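Local coordinates for protein CurF (Lyngbya majuscula, PDB 5DP2) that forms the cyclopropane ring in curacin A biosynthesis, as an unusual NADP-binding enoyl reductase domain of a polyketide synthase, at residues T235-P241 and L259-S263; V48-V53 and A324-Q329; E62-R67 and A107-N111. All coordinates share one frame; numbering follows the deposited sequence.

How the contacts relate
The three contacts differ in depth and in chemistry. Contact 1 lies at the surface, among the loops of the parallel nucleotide-binding sheet, and combines a hydroxyl-carbonyl bond, bridging waters and a methyl-on-indole contact. Contact 2 is buried and joins helices 50-57 and 321-329 almost wholly through apolar side chains. Contact 3, also buried, pairs two loops around a tyrosine, with charged and water-linked groups beside it. Contacts 1 and 2 do not touch each other, their centres lying about 22 Å apart, yet both reach NADP, at its adenine and pyrophosphate respectively. Contacts 2 and 3 meet directly through the salt bridge between R51 and E62.

Contact 1: residues T235-P241 and L259-S263; sequences THGEYIP and LNIWS. With NAP (NADP nicotinamide-adenine-dinucleotide phosphate), chain B.
The hydroxyl of T235 is held by two bonds: OG1 donates to L259 O at 2.7 Å, and it accepts from a water that in turn takes the N-H of L259 at 3.0 Å from its N. The bond to the carbonyl is bent, with a C=O...donor angle of 148°. With OG1 set between the backbone N and the carbonyl carbon (chi1 63°), CG2 is left to meet CG2 of I261 at 3.8 Å. A second water donates firmly to T235 O and weakly to N260 O. Farther along, I240 lays its CG2 methyl over the face of the W262 indole, 3.5 Å from the centroid of the five-membered ring and 4° off its normal, a CH-pi contact. Its other branch brings CD1 to CD1 of W262, while P241 CD approaches the six-membered part of the indole at CZ2, 3.8 Å away. On the cofactor side, H236 CE1 comes within 3.5 Å of N6A of the NADP adenine. Polar bonding thus ties T235, next to the residue that meets the adenine, to the backbone of L259, whereas dispersion and CH-pi contacts join the start of helix 239-245 to W262.

Contact 2: residues V48-V53 and A324-Q329; sequences VNFREV and AFRHLQ. With NAP (NADP nicotinamide-adenine-dinucleotide phosphate), chain B.
V48 covers one face of the F325 ring with CG1, which stands 3.7 Å above its centre and only 3° off the normal, a well-centred CH-pi contact. The second methyl, CG2, reaches F325 CD1 at 3.8 Å and also touches the A324 methyl. Around the same ring, E52 O lies in plane at the edge and V53 CG2 approaches obliquely. An alanine in place of F325 would probably open a gap beneath V48 and leave V53 and E52 without the ring that now packs against them. L328 packs beside V48 and against the start of helix 50-57: with CG anti to the backbone N (chi1 -173°), it carries CD2 to 3.6 Å from F50 N, while its CG sits at the edge of the F50 ring. The other methyl, CD1, turns to the cofactor, 3.8 Å from O5B of NADP. F50 spreads one ring face against C5B of NADP, and its backbone N donates a nearly straight bond of 3.0 Å to the pyrophosphate oxygen O1N. Within the turn, E52 OE1 accepts from N49 N, while OE2 is taken by G81 N. V48 and the first turn of helix 50-57 thus pack against residues 324-329 of helix 321-329, whose A324 and L328 also rest on strand 336-340; that strand pairs with strand 39-48.

Contact 3: residues E62-R67 and A107-N111; sequences EYIKKR and AYPGN
Y108 wedges its phenol end into the tight part of the contact, where OH lies 3.6 Å from CG of R67 and 3.7 Å from CG2 of I64, the I64 methyl lying at the ring edge. Placing CG anti to the backbone N (chi1 -163°) swings the ring toward the 62-67 loop. A water in the plane of the ring bridges Y108 OH, at 2.7 Å, to E62 OE1 and to NH1 of R67, linking the hydroxyl to a carboxylate and a guanidinium. The latter two groups form a long salt bridge, and their stronger partners lie outside: N55 for E62, and T79 for R67. G110 packs against R67 CD, and a CB there would probably press on K66 O and on the carbonyl of P109. The solvent side belongs to K66, partly exposed, whose extended chain runs past the P109 carbonyl, with CE 3.4 Å from P109 O. Its NZ donates to Y108 O at 2.8 Å, tilted 31° from the carbonyl plane, and a second water bridges K66 O and P109 O. The contact joins the loop after helix 50-57 to the one between strands 103-107 and 116-119; helix 281-287 touches both I64 and Y108, and helix 140-153 meets Y108 through M141.

Contact 1: residues T235-P241 and L259-S263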
loop_
_atom_site.group_PDB
_atom_site.type_symbol
_atom_site.label_atom_id
_atom_site.label_comp_id
_atom_site.label_asym_id
_atom_site.label_seq_id
_atom_site.Cartn_x
_atom_site.Cartn_y
_atom_site.Cartn_z
ATOM N N THR A 235 9.610 -9.073 -8.826
ATOM C CA THR A 235 9.747 -10.528 -8.768
ATOM C C THR A 235 10.019 -11.192 -10.112
ATOM O O THR A 235 10.234 -12.389 -10.157
ATOM C CB THR A 235 8.507 -11.166 -8.121
ATOM O OG1 THR A 235 7.371 -10.890 -8.940
ATOM C CG2 THR A 235 8.293 -10.655 -6.718
ATOM N N HIS A 236 9.999 -10.413 -11.187
ATOM C CA HIS A 236 10.185 -10.970 -12.531
ATOM C C HIS A 236 11.666 -11.253 -12.800
ATOM O O HIS A 236 12.556 -10.856 -12.034
ATOM C CB HIS A 236 9.605 -9.997 -13.559
ATOM C CG HIS A 236 10.236 -8.648 -13.519
ATOM N ND1 HIS A 236 9.975 -7.738 -12.523
ATOM C CD2 HIS A 236 11.166 -8.073 -14.321
ATOM C CE1 HIS A 236 10.682 -6.644 -12.738
ATOM N NE2 HIS A 236 11.414 -6.819 -13.823
ATOM N N GLY A 237 11.931 -11.943 -13.904
ATOM C CA GLY A 237 13.289 -12.165 -14.358
ATOM C C GLY A 237 14.148 -12.792 -13.274
ATOM O O GLY A 237 13.717 -13.728 -12.594
ATOM N N GLU A 238 15.364 -12.276 -13.110
ATOM C CA GLU A 238 16.309 -12.758 -12.115
ATOM C C GLU A 238 16.329 -11.897 -10.849
ATOM O O GLU A 238 17.257 -11.991 -10.057
ATOM C CB GLU A 238 17.715 -12.853 -12.702
ATOM C CG GLU A 238 17.810 -13.841 -13.856
ATOM C CD GLU A 238 19.208 -13.989 -14.401
ATOM O OE1 GLU A 238 20.059 -13.097 -14.196
ATOM O OE2 GLU A 238 19.444 -14.999 -15.076
ATOM N N TYR A 239 15.304 -11.064 -10.648
ATOM C CA TYR A 239 15.337 -10.156 -9.513
ATOM C C TYR A 239 15.382 -10.880 -8.172
ATOM O O TYR A 239 16.105 -10.422 -7.270
ATOM C CB TYR A 239 14.152 -9.169 -9.564
ATOM C CG TYR A 239 14.398 -7.998 -10.502
ATOM C CD1 TYR A 239 14.339 -8.136 -11.886
ATOM C CD2 TYR A 239 14.733 -6.754 -10.000
ATOM C CE1 TYR A 239 14.605 -7.071 -12.714
ATOM C CE2 TYR A 239 14.982 -5.675 -10.820
ATOM C CZ TYR A 239 14.935 -5.839 -12.182
ATOM O OH TYR A 239 15.168 -4.804 -13.041
ATOM N N ILE A 240 14.658 -11.990 -8.010
ATOM C CA ILE A 240 14.659 -12.677 -6.708
ATOM C C ILE A 240 16.055 -13.245 -6.397
ATOM O O ILE A 240 16.616 -12.936 -5.356
ATOM C CB ILE A 240 13.528 -13.701 -6.606
ATOM C CG1 ILE A 240 12.179 -12.971 -6.594
ATOM C CG2 ILE A 240 13.719 -14.564 -5.361
ATOM C CD1 ILE A 240 10.986 -13.884 -6.764
ATOM N N PRO A 241 16.653 -14.090 -7.273
ATOM C CA PRO A 241 17.956 -14.636 -6.915
ATOM C C PRO A 241 19.050 -13.565 -6.792
ATOM O O PRO A 241 19.950 -13.699 -5.959
ATOM C CB PRO A 241 18.254 -15.655 -8.033
ATOM C CG PRO A 241 17.353 -15.241 -9.166
ATOM C CD PRO A 241 16.111 -14.726 -8.490
ATOM N N LEU A 259 3.420 -12.112 -7.311
ATOM C CA LEU A 259 3.520 -12.910 -8.537
ATOM C C LEU A 259 4.840 -13.639 -8.592
ATOM O O LEU A 259 5.909 -13.052 -8.452
ATOM C CB LEU A 259 3.403 -12.027 -9.795
ATOM C CG LEU A 259 2.218 -11.071 -9.918
ATOM C CD1 LEU A 259 2.395 -10.044 -11.040
ATOM C CD2 LEU A 259 0.970 -11.899 -10.138
ATOM N N ASN A 260 4.753 -14.954 -8.756
ATOM C CA ASN A 260 5.874 -15.855 -8.991
ATOM C C ASN A 260 6.970 -15.845 -7.913
ATOM O O ASN A 260 8.170 -15.993 -8.174
ATOM C CB ASN A 260 6.448 -15.613 -10.372
ATOM C CG ASN A 260 5.383 -15.664 -11.445
ATOM O OD1 ASN A 260 5.099 -14.661 -12.117
ATOM N ND2 ASN A 260 4.748 -16.823 -11.587
ATOM N N ILE A 261 6.541 -15.703 -6.673
ATOM C CA ILE A 261 7.493 -15.642 -5.572
ATOM C C ILE A 261 7.980 -17.024 -5.175
ATOM O O ILE A 261 7.348 -18.059 -5.455
ATOM C CB ILE A 261 6.929 -14.890 -4.363
ATOM C CG1 ILE A 261 5.733 -15.599 -3.766
ATOM C CG2 ILE A 261 6.681 -13.429 -4.723
ATOM C CD1 ILE A 261 5.278 -14.911 -2.514
ATOM N N TRP A 262 9.151 -17.050 -4.555
ATOM C CA TRP A 262 9.747 -18.289 -4.108
ATOM C C TRP A 262 9.127 -18.781 -2.795
ATOM O O TRP A 262 8.604 -17.995 -1.996
ATOM C CB TRP A 262 11.264 -18.122 -3.944
ATOM C CG TRP A 262 12.033 -17.967 -5.226
ATOM C CD1 TRP A 262 11.582 -17.516 -6.440
ATOM C CD2 TRP A 262 13.426 -18.247 -5.403
ATOM N NE1 TRP A 262 12.607 -17.503 -7.358
ATOM C CE2 TRP A 262 13.755 -17.950 -6.758
ATOM C CE3 TRP A 262 14.419 -18.750 -4.560
ATOM C CZ2 TRP A 262 15.042 -18.152 -7.268
ATOM C CZ3 TRP A 262 15.683 -18.940 -5.062
ATOM C CH2 TRP A 262 15.989 -18.644 -6.409
ATOM N N SER A 263 9.224 -20.076 -2.560
ATOM C CA SER A 263 8.866 -20.647 -1.268
ATOM C C SER A 263 10.034 -20.513 -0.279
ATOM O O SER A 263 11.184 -20.291 -0.656
ATOM C CB SER A 263 8.492 -22.113 -1.411
ATOM O OG SER A 263 9.653 -22.861 -1.705
HETATM P PA NAP B . 3.845 1.629 -6.544
HETATM O O1A NAP B . 3.446 3.052 -6.356
HETATM O O2A NAP B . 5.071 1.123 -5.875
HETATM O O5B NAP B . 3.911 1.369 -8.119
HETATM C C5B NAP B . 4.580 0.219 -8.655
HETATM C C4B NAP B . 6.088 0.345 -8.621
HETATM O O4B NAP B . 6.637 -0.739 -9.334
HETATM C C3B NAP B . 6.615 1.613 -9.226
HETATM O O3B NAP B . 7.256 2.365 -8.193
HETATM C C2B NAP B . 7.612 1.165 -10.311
HETATM O O2B NAP B . 8.873 1.772 -10.334
HETATM C C1B NAP B . 7.853 -0.292 -9.969
HETATM N N9A NAP B . 8.037 -1.164 -11.122
HETATM C C8A NAP B . 7.050 -1.772 -11.866
HETATM N N7A NAP B . 7.593 -2.515 -12.858
HETATM C C5A NAP B . 8.922 -2.392 -12.738
HETATM C C6A NAP B . 10.048 -2.911 -13.444
HETATM N N6A NAP B . 9.862 -3.733 -14.497
HETATM N N1A NAP B . 11.264 -2.573 -13.033
HETATM C C2A NAP B . 11.411 -1.757 -11.985
HETATM N N3A NAP B . 10.440 -1.212 -11.246
HETATM C C4A NAP B . 9.212 -1.516 -11.636
HETATM O O3 NAP B . 2.622 0.666 -6.135
HETATM P PN NAP B . 2.115 0.221 -4.683
HETATM O O1N NAP B . 0.636 0.195 -4.726
HETATM O O2N NAP B . 2.795 1.028 -3.615
HETATM O O5D NAP B . 2.602 -1.266 -4.638
HETATM C C5D NAP B . 4.023 -1.534 -4.608
HETATM C C4D NAP B . 4.279 -3.021 -4.961
HETATM O O4D NAP B . 4.041 -3.782 -3.806
HETATM C C3D NAP B . 3.343 -3.597 -6.031
HETATM O O3D NAP B . 4.042 -4.652 -6.704
HETATM C C2D NAP B . 2.180 -4.112 -5.223
HETATM O O2D NAP B . 1.500 -5.156 -5.927
HETATM C C1D NAP B . 2.865 -4.593 -3.971
HETATM N N1N NAP B . 2.181 -4.502 -2.663
HETATM C C2N NAP B . 2.063 -5.608 -1.893
HETATM C C3N NAP B . 1.445 -5.585 -0.646
HETATM C C7N NAP B . 1.346 -6.834 0.161
HETATM O O7N NAP B . 0.619 -6.764 1.128
HETATM N N7N NAP B . 2.060 -7.927 -0.218
HETATM C C4N NAP B . 0.928 -4.376 -0.171
HETATM C C5N NAP B . 1.062 -3.253 -0.977
HETATM C C6N NAP B . 1.696 -3.327 -2.223
HETATM P P2B NAP B . 9.155 3.247 -10.883
HETATM O O1X NAP B . 8.491 4.208 -9.905
HETATM O O2X NAP B . 10.655 3.320 -10.865
HETATM O O3X NAP B . 8.545 3.328 -12.262
HETATM O O HOH W 1 5.011 -9.601 -7.895
HETATM O O HOH W 2 9.416 -14.875 -11.042
#

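Contact 2: residues V48-V53 and A324-Q329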
loop_
_atom_site.group_PDB
_atom_site.type_symbol
_atom_site.label_atom_id
_atom_site.label_comp_id
_atom_site.label_asym_id
_atom_site.label_seq_id
_atom_site.Cartn_x
_atom_site.Cartn_y
_atom_site.Cartn_z
ATOM N N VAL A 48 -5.466 5.083 -5.625
ATOM C CA VAL A 48 -5.314 3.884 -6.433
ATOM C C VAL A 48 -4.112 3.070 -5.917
ATOM O O VAL A 48 -3.057 3.639 -5.640
ATOM C CB VAL A 48 -5.047 4.250 -7.916
ATOM C CG1 VAL A 48 -5.050 2.986 -8.784
ATOM C CG2 VAL A 48 -6.072 5.232 -8.448
ATOM N N ASN A 49 -4.255 1.753 -5.792
ATOM C CA ASN A 49 -3.143 0.888 -5.431
ATOM C C ASN A 49 -2.734 0.047 -6.638
ATOM O O ASN A 49 -3.562 -0.275 -7.494
ATOM C CB ASN A 49 -3.512 0.007 -4.227
ATOM C CG ASN A 49 -3.395 0.803 -2.907
ATOM O OD1 ASN A 49 -2.336 0.836 -2.250
ATOM N ND2 ASN A 49 -4.410 1.514 -2.562
ATOM N N PHE A 50 -1.472 -0.345 -6.722
ATOM C CA PHE A 50 -0.993 -1.065 -7.885
ATOM C C PHE A 50 -1.751 -2.390 -8.079
ATOM O O PHE A 50 -2.046 -2.764 -9.227
ATOM C CB PHE A 50 0.513 -1.311 -7.782
ATOM C CG PHE A 50 1.134 -1.783 -9.050
ATOM C CD1 PHE A 50 1.246 -0.908 -10.146
ATOM C CD2 PHE A 50 1.588 -3.074 -9.163
ATOM C CE1 PHE A 50 1.830 -1.341 -11.334
ATOM C CE2 PHE A 50 2.203 -3.506 -10.336
ATOM C CZ PHE A 50 2.313 -2.639 -11.420
ATOM N N ARG A 51 -2.081 -3.109 -6.994
ATOM C CA ARG A 51 -2.899 -4.340 -7.098
ATOM C C ARG A 51 -4.137 -4.116 -7.926
ATOM O O ARG A 51 -4.576 -5.003 -8.664
ATOM C CB ARG A 51 -3.344 -4.834 -5.667
ATOM C CG ARG A 51 -4.345 -6.017 -5.656
ATOM C CD ARG A 51 -3.770 -7.330 -6.124
ATOM N NE ARG A 51 -2.876 -7.895 -5.135
ATOM C CZ ARG A 51 -3.205 -8.649 -4.064
ATOM N NH1 ARG A 51 -4.480 -8.975 -3.799
ATOM N NH2 ARG A 51 -2.238 -9.061 -3.270
ATOM N N GLU A 52 -4.763 -2.963 -7.750
ATOM C CA GLU A 52 -6.032 -2.679 -8.433
ATOM C C GLU A 52 -5.846 -2.474 -9.928
ATOM O O GLU A 52 -6.733 -2.834 -10.698
ATOM C CB GLU A 52 -6.699 -1.487 -7.775
ATOM C CG GLU A 52 -7.092 -1.821 -6.329
ATOM C CD GLU A 52 -7.515 -0.675 -5.483
ATOM O OE1 GLU A 52 -6.886 0.406 -5.545
ATOM O OE2 GLU A 52 -8.466 -0.882 -4.687
ATOM N N VAL A 53 -4.721 -1.900 -10.348
ATOM C CA VAL A 53 -4.362 -1.884 -11.767
ATOM C C VAL A 53 -4.237 -3.320 -12.292
ATOM O O VAL A 53 -4.822 -3.667 -13.318
ATOM C CB VAL A 53 -3.056 -1.070 -11.990
ATOM C CG1 VAL A 53 -2.593 -1.178 -13.430
ATOM C CG2 VAL A 53 -3.254 0.393 -11.605
ATOM N N ALA A 324 -6.395 8.407 -13.608
ATOM C CA ALA A 324 -5.683 8.164 -12.356
ATOM C C ALA A 324 -5.054 6.757 -12.359
ATOM O O ALA A 324 -3.897 6.566 -12.006
ATOM C CB ALA A 324 -6.640 8.313 -11.191
ATOM N N PHE A 325 -5.853 5.743 -12.765
ATOM C CA PHE A 325 -5.334 4.394 -12.867
ATOM C C PHE A 325 -4.210 4.319 -13.897
ATOM O O PHE A 325 -3.199 3.649 -13.677
ATOM C CB PHE A 325 -6.435 3.369 -13.222
ATOM C CG PHE A 325 -7.228 2.812 -12.043
ATOM C CD1 PHE A 325 -8.046 3.606 -11.265
ATOM C CD2 PHE A 325 -7.190 1.459 -11.756
ATOM C CE1 PHE A 325 -8.776 3.061 -10.207
ATOM C CE2 PHE A 325 -7.923 0.899 -10.713
ATOM C CZ PHE A 325 -8.740 1.711 -9.941
ATOM N N ARG A 326 -4.374 5.015 -15.030
ATOM C CA ARG A 326 -3.338 5.003 -16.072
ATOM C C ARG A 326 -2.055 5.662 -15.610
ATOM O O ARG A 326 -0.959 5.242 -16.007
ATOM C CB ARG A 326 -3.851 5.696 -17.336
ATOM C CG ARG A 326 -4.743 4.849 -18.191
ATOM C CD ARG A 326 -5.216 5.612 -19.406
ATOM N NE ARG A 326 -5.976 4.696 -20.233
ATOM C CZ ARG A 326 -6.966 5.043 -21.044
ATOM N NH1 ARG A 326 -7.300 6.322 -21.181
ATOM N NH2 ARG A 326 -7.610 4.115 -21.759
ATOM N N HIS A 327 -2.175 6.689 -14.766
ATOM C CA HIS A 327 -1.002 7.400 -14.246
ATOM C C HIS A 327 -0.131 6.414 -13.475
ATOM O O HIS A 327 1.096 6.431 -13.551
ATOM C CB HIS A 327 -1.468 8.577 -13.395
ATOM C CG HIS A 327 -0.402 9.567 -13.049
ATOM N ND1 HIS A 327 -0.037 10.617 -13.860
ATOM C CD2 HIS A 327 0.325 9.702 -11.912
ATOM C CE1 HIS A 327 0.880 11.345 -13.239
ATOM N NE2 HIS A 327 1.128 10.796 -12.063
ATOM N N LEU A 328 -0.781 5.534 -12.696
ATOM C CA LEU A 328 -0.066 4.495 -11.944
ATOM C C LEU A 328 0.428 3.379 -12.865
ATOM O O LEU A 328 1.583 2.957 -12.760
ATOM C CB LEU A 328 -0.972 3.949 -10.815
ATOM C CG LEU A 328 -0.280 2.987 -9.869
ATOM C CD1 LEU A 328 1.025 3.512 -9.290
ATOM C CD2 LEU A 328 -1.251 2.593 -8.780
ATOM N N GLN A 329 -0.406 2.941 -13.809
ATOM C CA GLN A 329 0.019 1.905 -14.756
ATOM C C GLN A 329 1.289 2.296 -15.514
ATOM O O GLN A 329 2.188 1.472 -15.669
ATOM C CB GLN A 329 -1.089 1.655 -15.761
ATOM C CG GLN A 329 -0.750 0.606 -16.802
ATOM C CD GLN A 329 -1.701 0.591 -17.991
ATOM O OE1 GLN A 329 -2.378 1.590 -18.286
ATOM N NE2 GLN A 329 -1.745 -0.531 -18.690
HETATM P PA NAP B . 3.845 1.629 -6.544
HETATM O O1A NAP B . 3.446 3.052 -6.356
HETATM O O2A NAP B . 5.071 1.123 -5.875
HETATM O O5B NAP B . 3.911 1.369 -8.119
HETATM C C5B NAP B . 4.580 0.219 -8.655
HETATM C C4B NAP B . 6.088 0.345 -8.621
HETATM O O4B NAP B . 6.637 -0.739 -9.334
HETATM C C3B NAP B . 6.615 1.613 -9.226
HETATM O O3B NAP B . 7.256 2.365 -8.193
HETATM C C2B NAP B . 7.612 1.165 -10.311
HETATM O O2B NAP B . 8.873 1.772 -10.334
HETATM C C1B NAP B . 7.853 -0.292 -9.969
HETATM N N9A NAP B . 8.037 -1.164 -11.122
HETATM C C8A NAP B . 7.050 -1.772 -11.866
HETATM N N7A NAP B . 7.593 -2.515 -12.858
HETATM C C5A NAP B . 8.922 -2.392 -12.738
HETATM C C6A NAP B . 10.048 -2.911 -13.444
HETATM N N6A NAP B . 9.862 -3.733 -14.497
HETATM N N1A NAP B . 11.264 -2.573 -13.033
HETATM C C2A NAP B . 11.411 -1.757 -11.985
HETATM N N3A NAP B . 10.440 -1.212 -11.246
HETATM C C4A NAP B . 9.212 -1.516 -11.636
HETATM O O3 NAP B . 2.622 0.666 -6.135
HETATM P PN NAP B . 2.115 0.221 -4.683
HETATM O O1N NAP B . 0.636 0.195 -4.726
HETATM O O2N NAP B . 2.795 1.028 -3.615
HETATM O O5D NAP B . 2.602 -1.266 -4.638
HETATM C C5D NAP B . 4.023 -1.534 -4.608
HETATM C C4D NAP B . 4.279 -3.021 -4.961
HETATM O O4D NAP B . 4.041 -3.782 -3.806
HETATM C C3D NAP B . 3.343 -3.597 -6.031
HETATM O O3D NAP B . 4.042 -4.652 -6.704
HETATM C C2D NAP B . 2.180 -4.112 -5.223
HETATM O O2D NAP B . 1.500 -5.156 -5.927
HETATM C C1D NAP B . 2.865 -4.593 -3.971
HETATM N N1N NAP B . 2.181 -4.502 -2.663
HETATM C C2N NAP B . 2.063 -5.608 -1.893
HETATM C C3N NAP B . 1.445 -5.585 -0.646
HETATM C C7N NAP B . 1.346 -6.834 0.161
HETATM O O7N NAP B . 0.619 -6.764 1.128
HETATM N N7N NAP B . 2.060 -7.927 -0.218
HETATM C C4N NAP B . 0.928 -4.376 -0.171
HETATM C C5N NAP B . 1.062 -3.253 -0.977
HETATM C C6N NAP B . 1.696 -3.327 -2.223
HETATM P P2B NAP B . 9.155 3.247 -10.883
HETATM O O1X NAP B . 8.491 4.208 -9.905
HETATM O O2X NAP B . 10.655 3.320 -10.865
HETATM O O3X NAP B . 8.545 3.328 -12.262
#

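Contact 3: residues E62-R67 and A107-N111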
loop_
_atom_site.group_PDB
_atom_site.type_symbol
_atom_site.label_atom_id
_atom_site.label_comp_id
_atom_site.label_asym_id
_atom_site.label_seq_id
_atom_site.Cartn_x
_atom_site.Cartn_y
_atom_site.Cartn_z
ATOM N N GLU A 62 -8.437 -11.228 -7.691
ATOM C CA GLU A 62 -8.730 -11.302 -6.268
ATOM C C GLU A 62 -9.432 -12.607 -5.917
ATOM O O GLU A 62 -10.352 -13.045 -6.629
ATOM C CB GLU A 62 -9.634 -10.134 -5.847
ATOM C CG GLU A 62 -8.955 -8.784 -5.951
ATOM C CD GLU A 62 -7.759 -8.677 -5.061
ATOM O OE1 GLU A 62 -7.910 -8.931 -3.837
ATOM O OE2 GLU A 62 -6.648 -8.319 -5.544
ATOM N N TYR A 63 -9.048 -13.183 -4.779
ATOM C CA TYR A 63 -9.748 -14.318 -4.163
ATOM C C TYR A 63 -10.421 -13.912 -2.838
ATOM O O TYR A 63 -11.297 -14.635 -2.359
ATOM C CB TYR A 63 -8.793 -15.527 -3.953
ATOM C CG TYR A 63 -7.592 -15.160 -3.152
ATOM C CD1 TYR A 63 -7.663 -15.136 -1.765
ATOM C CD2 TYR A 63 -6.407 -14.728 -3.754
ATOM C CE1 TYR A 63 -6.603 -14.697 -0.995
ATOM C CE2 TYR A 63 -5.354 -14.266 -2.998
ATOM C CZ TYR A 63 -5.444 -14.255 -1.619
ATOM O OH TYR A 63 -4.397 -13.766 -0.900
ATOM N N ILE A 64 -10.027 -12.783 -2.242
ATOM C CA ILE A 64 -10.662 -12.325 -1.015
ATOM C C ILE A 64 -12.099 -11.913 -1.343
ATOM O O ILE A 64 -12.344 -11.037 -2.175
ATOM C CB ILE A 64 -9.838 -11.189 -0.391
ATOM C CG1 ILE A 64 -8.591 -11.821 0.238
ATOM C CG2 ILE A 64 -10.656 -10.407 0.617
ATOM C CD1 ILE A 64 -7.595 -10.843 0.768
ATOM N N LYS A 65 -13.060 -12.518 -0.634
ATOM C CA LYS A 65 -14.455 -12.318 -0.979
ATOM C C LYS A 65 -14.942 -10.904 -0.668
ATOM O O LYS A 65 -15.855 -10.424 -1.320
ATOM C CB LYS A 65 -15.324 -13.418 -0.366
ATOM C CG LYS A 65 -15.107 -14.763 -1.096
ATOM C CD LYS A 65 -16.018 -15.894 -0.781
ATOM C CE LYS A 65 -15.884 -16.920 -1.904
ATOM N NZ LYS A 65 -16.699 -18.135 -1.660
ATOM N N LYS A 66 -14.287 -10.225 0.287
ATOM C CA LYS A 66 -14.638 -8.846 0.622
ATOM C C LYS A 66 -14.473 -7.902 -0.568
ATOM O O LYS A 66 -15.092 -6.840 -0.593
ATOM C CB LYS A 66 -13.732 -8.371 1.804
ATOM C CG LYS A 66 -14.212 -7.118 2.507
ATOM C CD LYS A 66 -13.309 -6.682 3.631
ATOM C CE LYS A 66 -13.995 -5.617 4.461
ATOM N NZ LYS A 66 -13.144 -5.102 5.530
ATOM N N ARG A 67 -13.635 -8.262 -1.542
ATOM C CA ARG A 67 -13.448 -7.468 -2.757
ATOM C C ARG A 67 -14.580 -7.609 -3.781
ATOM O O ARG A 67 -14.533 -6.953 -4.806
ATOM C CB ARG A 67 -12.118 -7.780 -3.425
ATOM C CG ARG A 67 -10.877 -7.226 -2.704
ATOM C CD ARG A 67 -10.763 -5.714 -2.713
ATOM N NE ARG A 67 -10.786 -5.113 -4.052
ATOM C CZ ARG A 67 -9.781 -5.141 -4.926
ATOM N NH1 ARG A 67 -8.585 -5.606 -4.616
ATOM N NH2 ARG A 67 -9.984 -4.651 -6.161
ATOM N N ALA A 107 -9.997 1.140 7.101
ATOM C CA ALA A 107 -8.992 0.065 7.072
ATOM C C ALA A 107 -9.507 -1.069 6.187
ATOM O O ALA A 107 -10.490 -1.736 6.531
ATOM C CB ALA A 107 -8.765 -0.431 8.494
ATOM N N TYR A 108 -8.867 -1.278 5.043
ATOM C CA TYR A 108 -9.192 -2.355 4.113
ATOM C C TYR A 108 -10.700 -2.537 3.897
ATOM O O TYR A 108 -11.233 -3.637 4.031
ATOM C CB TYR A 108 -8.514 -3.694 4.516
ATOM C CG TYR A 108 -8.504 -4.694 3.376
ATOM C CD1 TYR A 108 -7.811 -4.414 2.201
ATOM C CD2 TYR A 108 -9.211 -5.899 3.436
ATOM C CE1 TYR A 108 -7.854 -5.289 1.110
ATOM C CE2 TYR A 108 -9.261 -6.769 2.362
ATOM C CZ TYR A 108 -8.594 -6.459 1.195
ATOM O OH TYR A 108 -8.690 -7.341 0.143
ATOM N N PRO A 109 -11.404 -1.483 3.452
ATOM C CA PRO A 109 -12.838 -1.659 3.174
ATOM C C PRO A 109 -13.083 -2.549 1.952
ATOM O O PRO A 109 -14.050 -3.318 1.944
ATOM C CB PRO A 109 -13.323 -0.227 2.947
ATOM C CG PRO A 109 -12.112 0.543 2.523
ATOM C CD PRO A 109 -10.987 -0.081 3.311
ATOM N N GLY A 110 -12.234 -2.414 0.919
ATOM C CA GLY A 110 -12.388 -3.152 -0.327
ATOM C C GLY A 110 -13.250 -2.495 -1.389
ATOM O O GLY A 110 -13.203 -2.916 -2.547
ATOM N N ASN A 111 -14.025 -1.491 -0.953
ATOM C CA ASN A 111 -15.001 -0.783 -1.796
ATOM C C ASN A 111 -14.942 0.733 -1.576
ATOM O O ASN A 111 -15.922 1.436 -1.775
ATOM C CB ASN A 111 -16.423 -1.295 -1.524
ATOM C CG ASN A 111 -16.876 -1.056 -0.098
ATOM O OD1 ASN A 111 -16.058 -0.773 0.779
ATOM N ND2 ASN A 111 -18.163 -1.182 0.150
HETATM O O HOH W 3 -7.364 -6.808 -2.157
HETATM O O HOH W 4 -16.030 -4.413 0.459
#